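Local coordinates for peptidoglycan D,D-transpeptidase MrdA (Pseudomonas aeruginosa, PDB 7KIS), which probably cross-links peptidoglycan strands during cell-wall synthesis as a penicillin-binding transpeptidase, and is held here in complex with the diazabicyclooctane inhibitor WCK 5153, at residues Asp510-Thr523 with Ala529-Thr541. Numbering follows the deposited sequence.
Sequences DYGMQQVVHGARGT and ATSAYLIAGKSGT. With C9D ((2S,5R)-1-formyl-N'-[(3R)-pyrrolidine-3-carbonyl]-5-[(sulfooxy)amino]piperidine-2-carbohydrazide), chain C.
M513, Q514, V516 and V517 bring helix 504-518 against strand 536-541, an edge strand of the antiparallel sheet in the penicillin-binding transpeptidase fold. This strand carries the KSGT sequence, K538 to T541, the Lys-Ser/Thr-Gly motif of the family, and K538 lies beside S327, the predicted acylated serine.

A small residue lets the backbones meet: A536 presents so little bulk that its CA comes within 3.8 Å of Q514 CA, and G537 meets the helix through its backbone. The apolar contacts follow. The methyl of A536 faces CB of M513 at 4.1 Å, while the M513 chain, bent at its thioether (chi3 70°), lays CE near A536 O. V516 packs its CB and both methyls against G537 O, and CG2 of V517 meets CG2 of I535 at 4.0 Å, beta-branching putting methyls close to each backbone.

Hydrogen bonds between the segments are sparse and mostly weak. G537 N reaches M513 O at 3.1 Å, a weak, bent hydrogen bond (131° at the hydrogen). At the strand's entry, the H518 ring turns its edge to the backbone, where NE2 can either accept weakly from I535 N at 3.3 Å or, if protonated, donate weakly to Y533 O. L534 covers one ring face with CD2, a CH-pi contact 3.9 Å from the centroid.

Hydroxyl residues suit the other end, where the inhibitor's sulfate lies. T523 OG1 donates to S539 OG, a bond that would help to orient the serine, and S539 OG in turn makes a weak 3.0 Å hydrogen bond to sulfate oxygen OAF. Two residues on, T541 OG1 donates to the formyl oxygen OAA at 3.2 Å.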
ATOM      1  N   ASP A 510      -1.789  14.118  13.411  1.00 24.52           N
ATOM      2  CA  ASP A 510      -0.768  13.146  13.785  1.00 26.53           C
ATOM      3  C   ASP A 510      -0.803  12.861  15.282  1.00 30.06           C
ATOM      4  O   ASP A 510      -0.648  11.709  15.705  1.00 33.74           O
ATOM      5  CB  ASP A 510       0.615  13.643  13.365  1.00 34.42           C
ATOM      6  CG  ASP A 510       0.824  13.589  11.862  1.00 46.96           C
ATOM      7  OD1 ASP A 510      -0.122  13.215  11.137  1.00 45.56           O
ATOM      8  OD2 ASP A 510       1.938  13.922  11.404  1.00 55.70           O
ATOM      9  N   TYR A 511      -1.013  13.896  16.099  1.00 16.90           N
ATOM     10  CA  TYR A 511      -1.138  13.681  17.537  1.00 26.95           C
ATOM     11  C   TYR A 511      -2.390  12.883  17.874  1.00 30.47           C
ATOM     12  O   TYR A 511      -2.382  12.095  18.828  1.00 30.98           O
ATOM     13  CB  TYR A 511      -1.145  15.018  18.277  1.00 31.53           C
ATOM     14  CG  TYR A 511      -1.134  14.873  19.782  1.00 31.12           C
ATOM     15  CD1 TYR A 511       0.014  14.464  20.449  1.00 38.37           C
ATOM     16  CD2 TYR A 511      -2.269  15.143  20.535  1.00 31.88           C
ATOM     17  CE1 TYR A 511       0.030  14.330  21.824  1.00 44.75           C
ATOM     18  CE2 TYR A 511      -2.261  15.011  21.911  1.00 34.30           C
ATOM     19  CZ  TYR A 511      -1.108  14.605  22.550  1.00 37.53           C
ATOM     20  OH  TYR A 511      -1.093  14.472  23.918  1.00 43.50           O
ATOM     21  N   GLY A 512      -3.468  13.069  17.112  1.00 27.88           N
ATOM     22  CA  GLY A 512      -4.637  12.226  17.301  1.00 26.97           C
ATOM     23  C   GLY A 512      -4.347  10.782  16.944  1.00 25.51           C
ATOM     24  O   GLY A 512      -4.719   9.859  17.674  1.00 32.13           O
ATOM     25  N   MET A 513      -3.685  10.567  15.804  1.00 26.96           N
ATOM     26  CA  MET A 513      -3.195   9.236  15.467  1.00 26.11           C
ATOM     27  C   MET A 513      -2.181   8.742  16.489  1.00 25.50           C
ATOM     28  O   MET A 513      -2.079   7.534  16.730  1.00 25.71           O
ATOM     29  CB  MET A 513      -2.568   9.240  14.073  1.00 27.82           C
ATOM     30  CG  MET A 513      -3.529   9.540  12.943  1.00 24.05           C
ATOM     31  SD  MET A 513      -2.686   9.525  11.349  1.00 33.84           S
ATOM     32  CE  MET A 513      -2.323   7.780  11.166  1.00 29.57           C
ATOM     33  N   GLN A 514      -1.416   9.657  17.087  1.00 24.87           N
ATOM     34  CA  GLN A 514      -0.415   9.263  18.072  1.00 29.80           C
ATOM     35  C   GLN A 514      -1.063   8.697  19.329  1.00 22.17           C
ATOM     36  O   GLN A 514      -0.575   7.713  19.896  1.00 27.79           O
ATOM     37  CB  GLN A 514       0.463  10.464  18.415  1.00 31.74           C
ATOM     38  CG  GLN A 514       1.769  10.125  19.094  1.00 32.13           C
ATOM     39  CD  GLN A 514       2.672  11.332  19.209  1.00 34.99           C
ATOM     40  OE1 GLN A 514       3.152  11.661  20.293  1.00 49.74           O
ATOM     41  NE2 GLN A 514       2.905  12.006  18.088  1.00 21.47           N
ATOM     42  N   GLN A 515      -2.167   9.297  19.776  1.00 16.94           N
ATOM     43  CA  GLN A 515      -2.867   8.820  20.962  1.00 29.75           C
ATOM     44  C   GLN A 515      -3.688   7.564  20.700  1.00 28.52           C
ATOM     45  O   GLN A 515      -4.218   6.981  21.652  1.00 27.04           O
ATOM     46  CB  GLN A 515      -3.766   9.923  21.529  1.00 35.64           C
ATOM     47  CG  GLN A 515      -3.008  11.172  21.951  1.00 43.36           C
ATOM     48  CD  GLN A 515      -1.971  10.894  23.025  1.00 46.29           C
ATOM     49  OE1 GLN A 515      -0.770  10.895  22.756  1.00 45.64           O
ATOM     50  NE2 GLN A 515      -2.433  10.657  24.249  1.00 43.35           N
ATOM     51  N   VAL A 516      -3.819   7.148  19.438  1.00 30.68           N
ATOM     52  CA  VAL A 516      -4.478   5.882  19.129  1.00 29.87           C
ATOM     53  C   VAL A 516      -3.737   4.722  19.782  1.00 23.60           C
ATOM     54  O   VAL A 516      -4.352   3.777  20.292  1.00 27.27           O
ATOM     55  CB  VAL A 516      -4.586   5.702  17.603  1.00 29.10           C
ATOM     56  CG1 VAL A 516      -5.097   4.312  17.256  1.00 24.76           C
ATOM     57  CG2 VAL A 516      -5.486   6.772  17.006  1.00 22.34           C
ATOM     58  N   VAL A 517      -2.406   4.780  19.793  1.00 20.55           N
ATOM     59  CA  VAL A 517      -1.582   3.655  20.218  1.00 28.99           C
ATOM     60  C   VAL A 517      -1.073   3.881  21.637  1.00 33.41           C
ATOM     61  O   VAL A 517      -0.856   2.924  22.388  1.00 33.12           O
ATOM     62  CB  VAL A 517      -0.416   3.437  19.235  1.00 29.17           C
ATOM     63  CG1 VAL A 517       0.412   2.224  19.634  1.00 32.93           C
ATOM     64  CG2 VAL A 517      -0.946   3.277  17.818  1.00 31.50           C
ATOM     65  N   HIS A 518      -0.900   5.144  22.027  1.00 29.55           N
ATOM     66  CA  HIS A 518      -0.316   5.468  23.319  1.00 34.48           C
ATOM     67  C   HIS A 518      -1.259   6.180  24.278  1.00 34.40           C
ATOM     68  O   HIS A 518      -0.929   6.292  25.464  1.00 28.55           O
ATOM     69  CB  HIS A 518       0.943   6.330  23.135  1.00 31.05           C
ATOM     70  CG  HIS A 518       2.080   5.605  22.485  1.00 30.38           C
ATOM     71  ND1 HIS A 518       2.911   4.752  23.177  1.00 35.08           N
ATOM     72  CD2 HIS A 518       2.524   5.607  21.205  1.00 30.52           C
ATOM     73  CE1 HIS A 518       3.818   4.257  22.353  1.00 37.42           C
ATOM     74  NE2 HIS A 518       3.605   4.761  21.150  1.00 34.40           N
ATOM     75  N   GLY A 519      -2.410   6.660  23.814  1.00 29.41           N
ATOM     76  CA  GLY A 519      -3.321   7.353  24.699  1.00 35.52           C
ATOM     77  C   GLY A 519      -3.932   6.433  25.738  1.00 38.95           C
ATOM     78  O   GLY A 519      -4.041   5.220  25.560  1.00 38.34           O
ATOM     79  N   ALA A 520      -4.343   7.039  26.856  1.00 38.14           N
ATOM     80  CA  ALA A 520      -4.954   6.276  27.938  1.00 33.99           C
ATOM     81  C   ALA A 520      -6.275   5.642  27.521  1.00 30.59           C
ATOM     82  O   ALA A 520      -6.721   4.688  28.168  1.00 31.22           O
ATOM     83  CB  ALA A 520      -5.165   7.170  29.160  1.00 22.45           C
ATOM     84  N   ARG A 521      -6.907   6.151  26.462  1.00 32.16           N
ATOM     85  CA  ARG A 521      -8.167   5.616  25.961  1.00 33.69           C
ATOM     86  C   ARG A 521      -8.086   5.302  24.474  1.00 33.51           C
ATOM     87  O   ARG A 521      -9.101   5.333  23.773  1.00 32.83           O
ATOM     88  CB  ARG A 521      -9.309   6.594  26.214  1.00 33.75           C
ATOM     89  CG  ARG A 521     -10.019   6.431  27.533  1.00 39.54           C
ATOM     90  CD  ARG A 521     -11.069   7.498  27.604  1.00 46.06           C
ATOM     91  NE  ARG A 521     -10.605   8.678  26.879  1.00 52.61           N
ATOM     92  CZ  ARG A 521     -11.006   9.913  27.136  1.00 56.93           C
ATOM     93  NH1 ARG A 521     -11.887  10.119  28.094  1.00 53.09           N
ATOM     94  NH2 ARG A 521     -10.536  10.935  26.434  1.00 53.54           N
ATOM     95  N   GLY A 522      -6.894   4.990  23.980  1.00 34.48           N
ATOM     96  CA  GLY A 522      -6.752   4.639  22.585  1.00 24.12           C
ATOM     97  C   GLY A 522      -7.251   3.234  22.310  1.00 30.66           C
ATOM     98  O   GLY A 522      -7.240   2.361  23.176  1.00 39.89           O
ATOM     99  N   THR A 523      -7.712   3.023  21.076  1.00 28.71           N
ATOM    100  CA  THR A 523      -8.190   1.699  20.698  1.00 31.90           C
ATOM    101  C   THR A 523      -7.063   0.676  20.735  1.00 32.16           C
ATOM    102  O   THR A 523      -7.291  -0.490  21.075  1.00 36.98           O
ATOM    103  CB  THR A 523      -8.825   1.742  19.308  1.00 25.38           C
ATOM    104  OG1 THR A 523      -7.865   2.218  18.357  1.00 27.27           O
ATOM    105  CG2 THR A 523     -10.035   2.666  19.307  1.00 18.24           C
ATOM    106  N   ALA A 529       2.010   0.080  24.925  1.00 37.91           N
ATOM    107  CA  ALA A 529       2.687  -0.340  26.145  1.00 25.98           C
ATOM    108  C   ALA A 529       3.931  -1.166  25.854  1.00 31.88           C
ATOM    109  O   ALA A 529       4.822  -1.245  26.707  1.00 42.48           O
ATOM    110  CB  ALA A 529       1.729  -1.135  27.033  1.00 32.54           C
ATOM    111  N   THR A 530       4.012  -1.783  24.676  1.00 24.17           N
ATOM    112  CA  THR A 530       5.137  -2.624  24.298  1.00 28.62           C
ATOM    113  C   THR A 530       6.070  -1.943  23.306  1.00 31.05           C
ATOM    114  O   THR A 530       6.846  -2.626  22.631  1.00 36.36           O
ATOM    115  CB  THR A 530       4.633  -3.942  23.705  1.00 32.65           C
ATOM    116  OG1 THR A 530       3.723  -3.666  22.632  1.00 37.40           O
ATOM    117  CG2 THR A 530       3.924  -4.766  24.764  1.00 35.43           C
ATOM    118  N   SER A 531       6.033  -0.618  23.221  1.00 31.12           N
ATOM    119  CA  SER A 531       6.759   0.106  22.191  1.00 26.88           C
ATOM    120  C   SER A 531       7.909   0.903  22.791  1.00 36.65           C
ATOM    121  O   SER A 531       7.824   1.408  23.914  1.00 35.44           O
ATOM    122  CB  SER A 531       5.825   1.049  21.425  1.00 26.29           C
ATOM    123  OG  SER A 531       6.531   1.773  20.434  1.00 31.03           O
ATOM    124  N   ALA A 532       8.991   1.003  22.021  1.00 34.10           N
ATOM    125  CA  ALA A 532      10.140   1.827  22.366  1.00 28.66           C
ATOM    126  C   ALA A 532      10.160   3.141  21.598  1.00 30.25           C
ATOM    127  O   ALA A 532      11.110   3.916  21.741  1.00 27.92           O
ATOM    128  CB  ALA A 532      11.440   1.058  22.110  1.00 19.70           C
ATOM    129  N   TYR A 533       9.137   3.402  20.788  1.00 28.41           N
ATOM    130  CA  TYR A 533       9.066   4.613  19.985  1.00 34.24           C
ATOM    131  C   TYR A 533       7.605   5.002  19.832  1.00 40.23           C
ATOM    132  O   TYR A 533       6.705   4.167  19.956  1.00 36.50           O
ATOM    133  CB  TYR A 533       9.716   4.417  18.610  1.00 32.89           C
ATOM    134  CG  TYR A 533       9.289   3.143  17.916  1.00 34.82           C
ATOM    135  CD1 TYR A 533      10.027   1.977  18.052  1.00 31.74           C
ATOM    136  CD2 TYR A 533       8.142   3.104  17.131  1.00 38.84           C
ATOM    137  CE1 TYR A 533       9.639   0.811  17.425  1.00 35.96           C
ATOM    138  CE2 TYR A 533       7.747   1.939  16.499  1.00 32.17           C
ATOM    139  CZ  TYR A 533       8.501   0.795  16.652  1.00 31.28           C
ATOM    140  OH  TYR A 533       8.119  -0.370  16.030  1.00 26.69           O
ATOM    141  N   LEU A 534       7.377   6.282  19.559  1.00 35.36           N
ATOM    142  CA  LEU A 534       6.016   6.769  19.389  1.00 37.52           C
ATOM    143  C   LEU A 534       5.471   6.325  18.038  1.00 37.42           C
ATOM    144  O   LEU A 534       6.152   6.436  17.013  1.00 33.70           O
ATOM    145  CB  LEU A 534       5.974   8.291  19.516  1.00 36.94           C
ATOM    146  CG  LEU A 534       6.227   8.826  20.928  1.00 42.33           C
ATOM    147  CD1 LEU A 534       6.051  10.334  20.976  1.00 39.94           C
ATOM    148  CD2 LEU A 534       5.314   8.143  21.937  1.00 34.15           C
ATOM    149  N   ILE A 535       4.244   5.816  18.039  1.00 38.47           N
ATOM    150  CA  ILE A 535       3.584   5.336  16.831  1.00 34.96           C
ATOM    151  C   ILE A 535       2.350   6.192  16.600  1.00 34.59           C
ATOM    152  O   ILE A 535       1.483   6.294  17.477  1.00 31.15           O
ATOM    153  CB  ILE A 535       3.201   3.851  16.939  1.00 34.15           C
ATOM    154  CG1 ILE A 535       4.442   2.995  17.194  1.00 35.44           C
ATOM    155  CG2 ILE A 535       2.470   3.395  15.686  1.00 30.84           C
ATOM    156  CD1 ILE A 535       4.139   1.664  17.848  1.00 32.16           C
ATOM    157  N   ALA A 536       2.271   6.810  15.424  1.00 32.06           N
ATOM    158  CA  ALA A 536       1.095   7.579  15.025  1.00 28.92           C
ATOM    159  C   ALA A 536       0.344   6.737  14.001  1.00 29.05           C
ATOM    160  O   ALA A 536       0.622   6.782  12.802  1.00 42.94           O
ATOM    161  CB  ALA A 536       1.491   8.942  14.471  1.00 24.35           C
ATOM    162  N   GLY A 537      -0.614   5.951  14.491  1.00 22.14           N
ATOM    163  CA  GLY A 537      -1.363   5.035  13.658  1.00 27.88           C
ATOM    164  C   GLY A 537      -2.853   5.141  13.924  1.00 31.01           C
ATOM    165  O   GLY A 537      -3.307   5.969  14.715  1.00 32.14           O
ATOM    166  N   LYS A 538      -3.603   4.289  13.227  1.00 28.39           N
ATOM    167  CA  LYS A 538      -5.040   4.194  13.450  1.00 26.03           C
ATOM    168  C   LYS A 538      -5.539   2.857  12.927  1.00 33.01           C
ATOM    169  O   LYS A 538      -5.195   2.458  11.810  1.00 37.95           O
ATOM    170  CB  LYS A 538      -5.808   5.336  12.785  1.00 33.68           C
ATOM    171  CG  LYS A 538      -7.280   5.298  13.147  1.00 31.71           C
ATOM    172  CD  LYS A 538      -8.065   6.409  12.504  1.00 27.03           C
ATOM    173  CE  LYS A 538      -9.450   6.479  13.108  1.00 18.93           C
ATOM    174  NZ  LYS A 538     -10.014   5.110  13.254  1.00 19.99           N
ATOM    175  N   SER A 539      -6.347   2.179  13.732  1.00 33.05           N
ATOM    176  CA  SER A 539      -6.911   0.896  13.352  1.00 37.52           C
ATOM    177  C   SER A 539      -8.270   1.080  12.689  1.00 33.65           C
ATOM    178  O   SER A 539      -8.917   2.122  12.809  1.00 35.15           O
ATOM    179  CB  SER A 539      -7.051  -0.014  14.572  1.00 37.22           C
ATOM    180  OG  SER A 539      -7.457   0.720  15.715  1.00 42.58           O
ATOM    181  N   GLY A 540      -8.695   0.040  11.980  1.00 32.37           N
ATOM    182  CA  GLY A 540     -10.000   0.040  11.353  1.00 40.88           C
ATOM    183  C   GLY A 540     -10.398  -1.367  10.967  1.00 35.42           C
ATOM    184  O   GLY A 540      -9.677  -2.336  11.216  1.00 38.45           O
ATOM    185  N   THR A 541     -11.571  -1.461  10.352  1.00 31.38           N
ATOM    186  CA  THR A 541     -12.124  -2.715   9.867  1.00 40.93           C
ATOM    187  C   THR A 541     -12.628  -2.495   8.450  1.00 42.63           C
ATOM    188  O   THR A 541     -13.138  -1.418   8.126  1.00 43.92           O
ATOM    189  CB  THR A 541     -13.259  -3.233  10.762  1.00 34.41           C
ATOM    190  OG1 THR A 541     -14.264  -2.223  10.900  1.00 39.08           O
ATOM    191  CG2 THR A 541     -12.726  -3.600  12.138  1.00 35.40           C
TER
HETATM  192  OAF C9D C 701      -9.526  -1.494  15.829  1.00 62.07           O
HETATM  193  SAY C9D C 701     -10.955  -1.062  16.112  1.00 68.73           S
HETATM  194  OAD C9D C 701     -11.837  -2.265  16.367  1.00 59.99           O
HETATM  195  OAE C9D C 701     -10.778  -0.230  17.363  1.00 50.66           O
HETATM  196  OAR C9D C 701     -11.577  -0.128  14.838  1.00 42.22           O
HETATM  197  NAQ C9D C 701     -12.411   0.897  15.404  1.00 50.29           N
HETATM  198  CAU C9D C 701     -13.866   0.657  15.035  1.00 40.47           C
HETATM  199  CAJ C9D C 701     -13.999  -0.693  14.437  1.00 45.30           C
HETATM  200  CB  C9D C 701     -15.342  -0.945  13.876  1.00 36.09           C
HETATM  201  CAM C9D C 701     -14.350   1.779  14.114  1.00 38.86           C
HETATM  202  N   C9D C 701     -14.872   1.293  12.780  1.00 38.36           N
HETATM  203  CAG C9D C 701     -14.168   1.695  11.561  1.00 38.94           C
HETATM  204  OAA C9D C 701     -14.103   0.940  10.641  1.00 47.26           O
HETATM  205  CA  C9D C 701     -15.685   0.019  12.744  1.00 33.78           C
HETATM  206  C   C9D C 701     -17.168   0.339  12.838  1.00 30.33           C
HETATM  207  O   C9D C 701     -17.945  -0.550  12.890  1.00 34.86           O
HETATM  208  NAP C9D C 701     -17.655   1.739  12.874  1.00 34.61           N
HETATM  209  NAO C9D C 701     -19.060   1.932  12.967  1.00 36.23           N
HETATM  210  CAS C9D C 701     -19.933   1.480  11.884  1.00 43.70           C
HETATM  211  OAB C9D C 701     -19.476   0.962  10.917  1.00 45.36           O
HETATM  212  CAV C9D C 701     -21.492   1.678  12.011  1.00 39.57           C
HETATM  213  CAI C9D C 701     -21.911   1.258  13.464  1.00 35.65           C
HETATM  214  CAH C9D C 701     -22.638  -0.143  13.301  1.00 43.36           C
HETATM  215  NAN C9D C 701     -23.134  -0.119  12.049  1.00 58.62           N
HETATM  216  CAL C9D C 701     -22.118   0.817  11.161  1.00 48.60           C